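Local coordinates for terminal uridylyltransferase 1 (Trypanosoma brucei, PDB 5HZD), which catalyses the addition of uridines from UTP to the 3' end of guide RNAs, ribosomal RNAs and some mRNAs during mitochondrial RNA editing, at residues R42-L47 against E490-L495; K68-A73 against K393-M398. One frame throughout, in Å; residues are numbered along the deposited sequence.

The two contacts illustrate how a chain's N-terminal helices can be held by helices from its far end. Past the zinc finger, the chain enters helix 37-47, whose last turns give interaction 1 its first half. Helix 59-76 follows and supplies residues 68-73 of interaction 2. The palm sheet, with the four-stranded sheet inserted before its last strand, is then traversed before helix 385-409 closes the inner loop of 319 residues. Helix 481-497 closes the outer one, of 442 residues, so interaction 2 is nested inside interaction 1. Their centres lie 20 Å apart without touching, yet helix 385-409 links them: it is half of interaction 2 and also backs interaction 1.

Interaction 1 (R42-L47 against E490-L495); sequences RIAQKL and ELYRGL. With SO4 (sulfate ion), chain E.
Ala44 of helix 37-47 meets Tyr492 and Leu495 of helix 481-497, a small helix-helix contact that joins the helix following the N-terminal zinc finger to the last helix of this chain. Followed from Arg42, the first segment begins with a carbonyl that serves its own helix: Arg42 O accepts hydrogen bonds from the backbone N of Lys46 and, from the opposite face of the carbonyl plane, from Lys46 NZ at 2.7 Å. The approach itself falls to Ala44, whose small side chain lets the backbones draw close, its CA lying 6.5 Å from Tyr492 CA. Ala44 CB reaches Tyr492 CD1 obliquely at 3.8 Å and Leu495 CD2 at 4.3 Å, while Phe408 of helix 385-409 also packs on it. The Tyr492 ring swings out with CG anti to the carbonyl carbon (chi1 -66°), and its hydroxyl is hydrogen-bonded to Arg41, three residues before Ala44 on helix 37-47. Beyond Ala44, Leu47 turns its side chain to Leu496 and Leu499. On helix 481-497, away from the apolar patch, Arg493 reaches a sulfate, probably from the crystallisation liquor, that Arg39 also binds. Glu490 fixes the guanidinium side-on, with Arg493 NE to Glu490 OE1 at 2.9 Å and Arg493 NH2 to Glu490 OE2 at 2.8 Å, leaving Arg493 NH1 to donate to sulfate O2 at 2.9 Å.

Interaction 2 (K68-A73 against K393-M398); sequences KIFHVA and KAAGDM
Phe70 and Ile69 close on Ala395, the residue through which helix 385-409 approaches helix 59-76. On this tight side Phe70 brings one ring corner to the methyl, with Phe70 CE1 3.7 Å from Ala395 CB in an oblique approach. Ile69 uses two branches. Its CG2 lies 4.4 Å from Ala395 CB, whereas CG1, anti to the carbonyl carbon (chi1 -70°), carries CD1 onward to the backbone, 3.8 Å from Ala395 O and 4.3 Å from Gly396 N. The axes of the two short segments come within 9.7 Å and run almost at right angles (97°), a near-perpendicular helix crossing within the helical part of this nucleotidyltransferase, where a helix from early in the chain joins those that follow the palm. Pro312 and Val316 of helix 310-324 extend the apolar cluster around Ile69; the same helix carries the UTP-binding Lys318, whose side chain is about 11 Å from that of Ile69. The outer faces are quite different: Lys68 and His71 on one helix, and Lys393 and Asp397 on the other, lie on the surface of the chain and make no contact with the opposing segment.

Interaction 1 (R42-L47 against E490-L495)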
ATOM      1  N   ARG A  42      -6.548 -27.202  20.341  1.00 23.71           N
ATOM      2  CA  ARG A  42      -6.762 -28.631  20.549  1.00 26.24           C
ATOM      3  C   ARG A  42      -7.201 -29.339  19.275  1.00 27.39           C
ATOM      4  O   ARG A  42      -6.702 -30.428  18.965  1.00 28.96           O
ATOM      5  CB  ARG A  42      -7.780 -28.876  21.674  1.00 33.09           C
ATOM      6  CG  ARG A  42      -7.184 -28.860  23.085  1.00 42.63           C
ATOM      7  CD  ARG A  42      -8.171 -29.396  24.143  1.00 47.89           C
ATOM      8  NE  ARG A  42      -9.266 -28.465  24.406  1.00 50.46           N
ATOM      9  CZ  ARG A  42     -10.448 -28.500  23.795  1.00 52.79           C
ATOM     10  NH1 ARG A  42     -10.701 -29.433  22.883  1.00 55.67           N
ATOM     11  NH2 ARG A  42     -11.379 -27.601  24.095  1.00 51.82           N
ATOM     12  N   ILE A  43      -8.126 -28.730  18.532  1.00 23.60           N
ATOM     13  CA  ILE A  43      -8.559 -29.309  17.253  1.00 20.69           C
ATOM     14  C   ILE A  43      -7.389 -29.450  16.287  1.00 24.88           C
ATOM     15  O   ILE A  43      -7.176 -30.522  15.703  1.00 25.13           O
ATOM     16  CB  ILE A  43      -9.733 -28.537  16.624  1.00 23.47           C
ATOM     17  CG1 ILE A  43     -10.958 -28.652  17.536  1.00 26.73           C
ATOM     18  CG2 ILE A  43     -10.059 -29.099  15.240  1.00 23.58           C
ATOM     19  CD1 ILE A  43     -12.091 -27.719  17.197  1.00 30.67           C
ATOM     20  N   ALA A  44      -6.603 -28.386  16.131  1.00 24.15           N
ATOM     21  CA  ALA A  44      -5.484 -28.439  15.196  1.00 23.35           C
ATOM     22  C   ALA A  44      -4.424 -29.427  15.664  1.00 24.96           C
ATOM     23  O   ALA A  44      -3.807 -30.098  14.844  1.00 29.96           O
ATOM     24  CB  ALA A  44      -4.886 -27.061  14.995  1.00 23.66           C
ATOM     25  N   GLN A  45      -4.217 -29.539  16.977  1.00 23.92           N
ATOM     26  CA  GLN A  45      -3.256 -30.516  17.513  1.00 23.68           C
ATOM     27  C   GLN A  45      -3.629 -31.968  17.247  1.00 27.14           C
ATOM     28  O   GLN A  45      -2.746 -32.837  17.213  1.00 28.82           O
ATOM     29  CB  GLN A  45      -3.049 -30.347  19.012  1.00 24.07           C
ATOM     30  CG  GLN A  45      -2.041 -29.275  19.357  1.00 27.93           C
ATOM     31  CD  GLN A  45      -2.031 -28.960  20.829  1.00 34.15           C
ATOM     32  OE1 GLN A  45      -3.016 -29.189  21.529  1.00 38.01           O
ATOM     33  NE2 GLN A  45      -0.911 -28.443  21.314  1.00 35.31           N
ATOM     34  N   LYS A  46      -4.919 -32.245  17.076  1.00 28.79           N
ATOM     35  CA  LYS A  46      -5.337 -33.602  16.722  1.00 31.71           C
ATOM     36  C   LYS A  46      -4.862 -33.934  15.308  1.00 31.26           C
ATOM     37  O   LYS A  46      -4.510 -35.074  15.001  1.00 31.23           O
ATOM     38  CB  LYS A  46      -6.855 -33.755  16.806  1.00 40.35           C
ATOM     39  CG  LYS A  46      -7.426 -33.415  18.164  1.00 49.65           C
ATOM     40  CD  LYS A  46      -6.836 -34.290  19.260  1.00 52.49           C
ATOM     41  CE  LYS A  46      -6.822 -33.561  20.602  1.00 50.19           C
ATOM     42  NZ  LYS A  46      -5.854 -32.420  20.591  1.00 41.92           N
ATOM     43  N   LEU A  47      -4.857 -32.924  14.450  1.00 29.36           N
ATOM     44  CA  LEU A  47      -4.481 -33.101  13.049  1.00 29.18           C
ATOM     45  C   LEU A  47      -2.978 -33.264  12.835  1.00 30.86           C
ATOM     46  O   LEU A  47      -2.539 -33.923  11.891  1.00 28.81           O
ATOM     47  CB  LEU A  47      -5.060 -31.956  12.201  1.00 31.54           C
ATOM     48  CG  LEU A  47      -6.570 -32.154  11.994  1.00 35.86           C
ATOM     49  CD1 LEU A  47      -7.258 -30.874  11.568  1.00 33.81           C
ATOM     50  CD2 LEU A  47      -6.824 -33.242  10.954  1.00 39.49           C
ATOM     51  N   GLU A 490      -6.359 -17.101  15.426  1.00 13.90           N
ATOM     52  CA  GLU A 490      -6.717 -16.913  14.019  1.00 13.59           C
ATOM     53  C   GLU A 490      -5.859 -17.751  13.070  1.00 15.55           C
ATOM     54  O   GLU A 490      -6.357 -18.199  12.018  1.00 15.95           O
ATOM     55  CB  GLU A 490      -6.708 -15.429  13.625  1.00 13.51           C
ATOM     56  CG  GLU A 490      -7.698 -14.559  14.442  1.00 15.52           C
ATOM     57  CD  GLU A 490      -9.139 -15.081  14.449  1.00 18.69           C
ATOM     58  OE1 GLU A 490      -9.619 -15.636  13.425  1.00 20.53           O
ATOM     59  OE2 GLU A 490      -9.821 -14.955  15.514  1.00 22.96           O
ATOM     60  N   LEU A 491      -4.599 -17.996  13.421  1.00 14.20           N
ATOM     61  CA  LEU A 491      -3.776 -18.855  12.555  1.00 13.29           C
ATOM     62  C   LEU A 491      -4.310 -20.292  12.609  1.00 15.41           C
ATOM     63  O   LEU A 491      -4.383 -20.964  11.566  1.00 15.95           O
ATOM     64  CB  LEU A 491      -2.318 -18.773  12.998  1.00 14.79           C
ATOM     65  CG  LEU A 491      -1.669 -17.437  12.659  1.00 12.56           C
ATOM     66  CD1 LEU A 491      -0.413 -17.252  13.503  1.00 13.76           C
ATOM     67  CD2 LEU A 491      -1.315 -17.345  11.168  1.00 12.53           C
ATOM     68  N   TYR A 492      -4.716 -20.771  13.790  1.00 15.74           N
ATOM     69  CA  TYR A 492      -5.306 -22.112  13.857  1.00 16.82           C
ATOM     70  C   TYR A 492      -6.595 -22.140  13.066  1.00 15.48           C
ATOM     71  O   TYR A 492      -6.872 -23.129  12.384  1.00 17.38           O
ATOM     72  CB  TYR A 492      -5.642 -22.545  15.301  1.00 15.08           C
ATOM     73  CG  TYR A 492      -4.477 -22.729  16.215  1.00 17.17           C
ATOM     74  CD1 TYR A 492      -3.450 -23.605  15.893  1.00 16.44           C
ATOM     75  CD2 TYR A 492      -4.431 -22.064  17.435  1.00 15.49           C
ATOM     76  CE1 TYR A 492      -2.371 -23.788  16.754  1.00 21.81           C
ATOM     77  CE2 TYR A 492      -3.360 -22.230  18.304  1.00 18.65           C
ATOM     78  CZ  TYR A 492      -2.345 -23.097  17.961  1.00 19.80           C
ATOM     79  OH  TYR A 492      -1.269 -23.266  18.809  1.00 22.18           O
ATOM     80  N   ARG A 493      -7.413 -21.079  13.166  1.00 15.01           N
ATOM     81  CA  ARG A 493      -8.697 -21.037  12.497  1.00 18.34           C
ATOM     82  C   ARG A 493      -8.478 -21.070  10.980  1.00 17.72           C
ATOM     83  O   ARG A 493      -9.203 -21.782  10.263  1.00 19.08           O
ATOM     84  CB  ARG A 493      -9.479 -19.795  12.913  1.00 18.39           C
ATOM     85  CG  ARG A 493     -10.935 -19.879  12.544  1.00 20.80           C
ATOM     86  CD  ARG A 493     -11.730 -18.600  12.707  1.00 24.86           C
ATOM     87  NE  ARG A 493     -11.405 -17.813  13.892  1.00 32.49           N
ATOM     88  CZ  ARG A 493     -11.936 -17.955  15.107  1.00 29.31           C
ATOM     89  NH1 ARG A 493     -12.840 -18.899  15.400  1.00 32.20           N
ATOM     90  NH2 ARG A 493     -11.532 -17.134  16.056  1.00 26.36           N
ATOM     91  N   GLY A 494      -7.469 -20.351  10.498  1.00 15.30           N
ATOM     92  CA  GLY A 494      -7.188 -20.363   9.068  1.00 16.53           C
ATOM     93  C   GLY A 494      -6.789 -21.744   8.574  1.00 17.70           C
ATOM     94  O   GLY A 494      -7.247 -22.185   7.514  1.00 19.42           O
ATOM     95  N   LEU A 495      -5.938 -22.426   9.343  1.00 15.68           N
ATOM     96  CA  LEU A 495      -5.466 -23.767   9.012  1.00 14.96           C
ATOM     97  C   LEU A 495      -6.656 -24.702   8.868  1.00 19.39           C
ATOM     98  O   LEU A 495      -6.791 -25.411   7.867  1.00 20.64           O
ATOM     99  CB  LEU A 495      -4.562 -24.284  10.123  1.00 16.89           C
ATOM    100  CG  LEU A 495      -3.987 -25.678   9.943  1.00 17.22           C
ATOM    101  CD1 LEU A 495      -3.049 -25.677   8.737  1.00 26.18           C
ATOM    102  CD2 LEU A 495      -3.229 -26.106  11.189  1.00 23.15           C
TER
HETATM  103  S   SO4 E 704     -14.965 -21.631  14.838  1.00 47.21           S
HETATM  104  O1  SO4 E 704     -15.058 -20.716  15.977  1.00 50.02           O
HETATM  105  O2  SO4 E 704     -13.776 -21.323  14.032  1.00 39.12           O
HETATM  106  O3  SO4 E 704     -16.165 -21.477  14.014  1.00 49.99           O
HETATM  107  O4  SO4 E 704     -14.881 -23.001  15.347  1.00 49.33           O

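Interaction 2 (K68-A73 against K393-M398)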
ATOM      1  N   LYS A  68     -10.086 -20.690  -5.752  1.00 14.52           N
ATOM      2  CA  LYS A  68     -10.665 -19.499  -5.110  1.00 15.13           C
ATOM      3  C   LYS A  68      -9.663 -18.392  -4.887  1.00 16.80           C
ATOM      4  O   LYS A  68      -9.981 -17.209  -5.072  1.00 17.74           O
ATOM      5  CB  LYS A  68     -11.322 -19.881  -3.776  1.00 15.50           C
ATOM      6  CG  LYS A  68     -12.549 -20.742  -3.919  1.00 23.35           C
ATOM      7  CD  LYS A  68     -13.065 -21.116  -2.525  1.00 28.27           C
ATOM      8  CE  LYS A  68     -13.872 -22.393  -2.564  1.00 40.11           C
ATOM      9  NZ  LYS A  68     -14.860 -22.365  -3.665  1.00 46.12           N
ATOM     10  N   ILE A  69      -8.443 -18.766  -4.490  1.00 13.42           N
ATOM     11  CA  ILE A  69      -7.343 -17.820  -4.314  1.00 14.82           C
ATOM     12  C   ILE A  69      -7.057 -17.066  -5.605  1.00 12.90           C
ATOM     13  O   ILE A  69      -6.956 -15.830  -5.602  1.00 14.36           O
ATOM     14  CB  ILE A  69      -6.074 -18.562  -3.835  1.00 14.97           C
ATOM     15  CG1 ILE A  69      -6.282 -19.028  -2.396  1.00 15.28           C
ATOM     16  CG2 ILE A  69      -4.849 -17.649  -3.899  1.00 16.03           C
ATOM     17  CD1 ILE A  69      -5.332 -20.151  -1.942  1.00 18.16           C
ATOM     18  N   PHE A  70      -6.985 -17.789  -6.724  1.00 13.45           N
ATOM     19  CA  PHE A  70      -6.729 -17.113  -7.988  1.00 13.55           C
ATOM     20  C   PHE A  70      -7.913 -16.248  -8.422  1.00 14.60           C
ATOM     21  O   PHE A  70      -7.710 -15.215  -9.071  1.00 16.81           O
ATOM     22  CB  PHE A  70      -6.320 -18.099  -9.102  1.00 16.97           C
ATOM     23  CG  PHE A  70      -4.834 -18.283  -9.209  1.00 15.07           C
ATOM     24  CD1 PHE A  70      -4.198 -19.261  -8.462  1.00 14.88           C
ATOM     25  CD2 PHE A  70      -4.078 -17.443 -10.013  1.00 17.25           C
ATOM     26  CE1 PHE A  70      -2.819 -19.421  -8.526  1.00 15.10           C
ATOM     27  CE2 PHE A  70      -2.698 -17.585 -10.081  1.00 15.54           C
ATOM     28  CZ  PHE A  70      -2.073 -18.579  -9.354  1.00 14.95           C
ATOM     29  N   HIS A  71      -9.133 -16.618  -8.041  1.00 13.71           N
ATOM     30  CA  HIS A  71     -10.295 -15.801  -8.397  1.00 18.15           C
ATOM     31  C   HIS A  71     -10.263 -14.472  -7.646  1.00 16.85           C
ATOM     32  O   HIS A  71     -10.499 -13.412  -8.237  1.00 18.48           O
ATOM     33  CB  HIS A  71     -11.613 -16.550  -8.119  1.00 19.27           C
ATOM     34  CG  HIS A  71     -12.829 -15.776  -8.527  1.00 22.85           C
ATOM     35  ND1 HIS A  71     -13.388 -15.887  -9.780  1.00 31.69           N
ATOM     36  CD2 HIS A  71     -13.567 -14.858  -7.862  1.00 23.54           C
ATOM     37  CE1 HIS A  71     -14.431 -15.080  -9.866  1.00 31.15           C
ATOM     38  NE2 HIS A  71     -14.557 -14.439  -8.719  1.00 25.34           N
ATOM     39  N   VAL A  72      -9.978 -14.523  -6.349  1.00 13.71           N
ATOM     40  CA  VAL A  72      -9.831 -13.305  -5.551  1.00 15.87           C
ATOM     41  C   VAL A  72      -8.720 -12.432  -6.133  1.00 19.81           C
ATOM     42  O   VAL A  72      -8.888 -11.213  -6.294  1.00 18.84           O
ATOM     43  CB  VAL A  72      -9.527 -13.613  -4.076  1.00 18.36           C
ATOM     44  CG1 VAL A  72      -9.206 -12.320  -3.329  1.00 21.61           C
ATOM     45  CG2 VAL A  72     -10.716 -14.306  -3.436  1.00 22.08           C
ATOM     46  N   ALA A  73      -7.592 -13.044  -6.485  1.00 14.18           N
ATOM     47  CA  ALA A  73      -6.468 -12.270  -7.036  1.00 14.29           C
ATOM     48  C   ALA A  73      -6.831 -11.636  -8.377  1.00 18.73           C
ATOM     49  O   ALA A  73      -6.410 -10.502  -8.683  1.00 17.33           O
ATOM     50  CB  ALA A  73      -5.262 -13.183  -7.191  1.00 15.15           C
ATOM     51  N   LYS A 393      -3.496 -26.036  -7.592  1.00 15.20           N
ATOM     52  CA  LYS A 393      -2.999 -27.009  -6.640  1.00 15.21           C
ATOM     53  C   LYS A 393      -1.872 -26.408  -5.778  1.00 16.49           C
ATOM     54  O   LYS A 393      -1.846 -26.587  -4.555  1.00 17.46           O
ATOM     55  CB  LYS A 393      -2.521 -28.261  -7.377  1.00 17.23           C
ATOM     56  CG  LYS A 393      -1.837 -29.243  -6.466  1.00 21.64           C
ATOM     57  CD  LYS A 393      -1.504 -30.559  -7.152  1.00 27.14           C
ATOM     58  CE  LYS A 393      -0.673 -31.431  -6.221  1.00 35.62           C
ATOM     59  NZ  LYS A 393      -0.700 -32.846  -6.677  1.00 43.85           N
ATOM     60  N   ALA A 394      -0.936 -25.713  -6.422  1.00 14.54           N
ATOM     61  CA  ALA A 394       0.202 -25.122  -5.731  1.00 14.74           C
ATOM     62  C   ALA A 394      -0.254 -24.022  -4.790  1.00 14.84           C
ATOM     63  O   ALA A 394       0.197 -23.948  -3.651  1.00 14.76           O
ATOM     64  CB  ALA A 394       1.207 -24.532  -6.741  1.00 15.93           C
ATOM     65  N   ALA A 395      -1.137 -23.142  -5.268  1.00 14.07           N
ATOM     66  CA  ALA A 395      -1.629 -22.041  -4.426  1.00 15.48           C
ATOM     67  C   ALA A 395      -2.309 -22.567  -3.158  1.00 13.17           C
ATOM     68  O   ALA A 395      -2.086 -22.046  -2.040  1.00 13.86           O
ATOM     69  CB  ALA A 395      -2.581 -21.136  -5.208  1.00 14.16           C
ATOM     70  N   GLY A 396      -3.168 -23.564  -3.314  1.00 13.57           N
ATOM     71  CA  GLY A 396      -3.802 -24.148  -2.150  1.00 13.71           C
ATOM     72  C   GLY A 396      -2.788 -24.770  -1.205  1.00 13.62           C
ATOM     73  O   GLY A 396      -2.850 -24.563   0.017  1.00 13.70           O
ATOM     74  N   ASP A 397      -1.846 -25.530  -1.749  1.00 14.85           N
ATOM     75  CA  ASP A 397      -0.810 -26.160  -0.924  1.00 16.01           C
ATOM     76  C   ASP A 397      -0.016 -25.099  -0.151  1.00 15.93           C
ATOM     77  O   ASP A 397       0.329 -25.272   1.032  1.00 14.91           O
ATOM     78  CB  ASP A 397       0.220 -26.860  -1.806  1.00 16.35           C
ATOM     79  CG  ASP A 397      -0.249 -28.179  -2.360  1.00 29.29           C
ATOM     80  OD1 ASP A 397      -1.263 -28.738  -1.879  1.00 32.73           O
ATOM     81  OD2 ASP A 397       0.438 -28.667  -3.294  1.00 34.27           O
ATOM     82  N   MET A 398       0.327 -24.020  -0.841  1.00 13.11           N
ATOM     83  CA  MET A 398       1.145 -22.977  -0.232  1.00 12.74           C
ATOM     84  C   MET A 398       0.420 -22.228   0.866  1.00 13.12           C
ATOM     85  O   MET A 398       1.003 -21.906   1.901  1.00 13.23           O
ATOM     86  CB  MET A 398       1.626 -22.019  -1.309  1.00 15.50           C
ATOM     87  CG  MET A 398       2.610 -22.727  -2.216  1.00 16.92           C
ATOM     88  SD  MET A 398       2.913 -21.827  -3.761  1.00 18.26           S
ATOM     89  CE  MET A 398       3.908 -20.442  -3.186  1.00 14.07           C
TER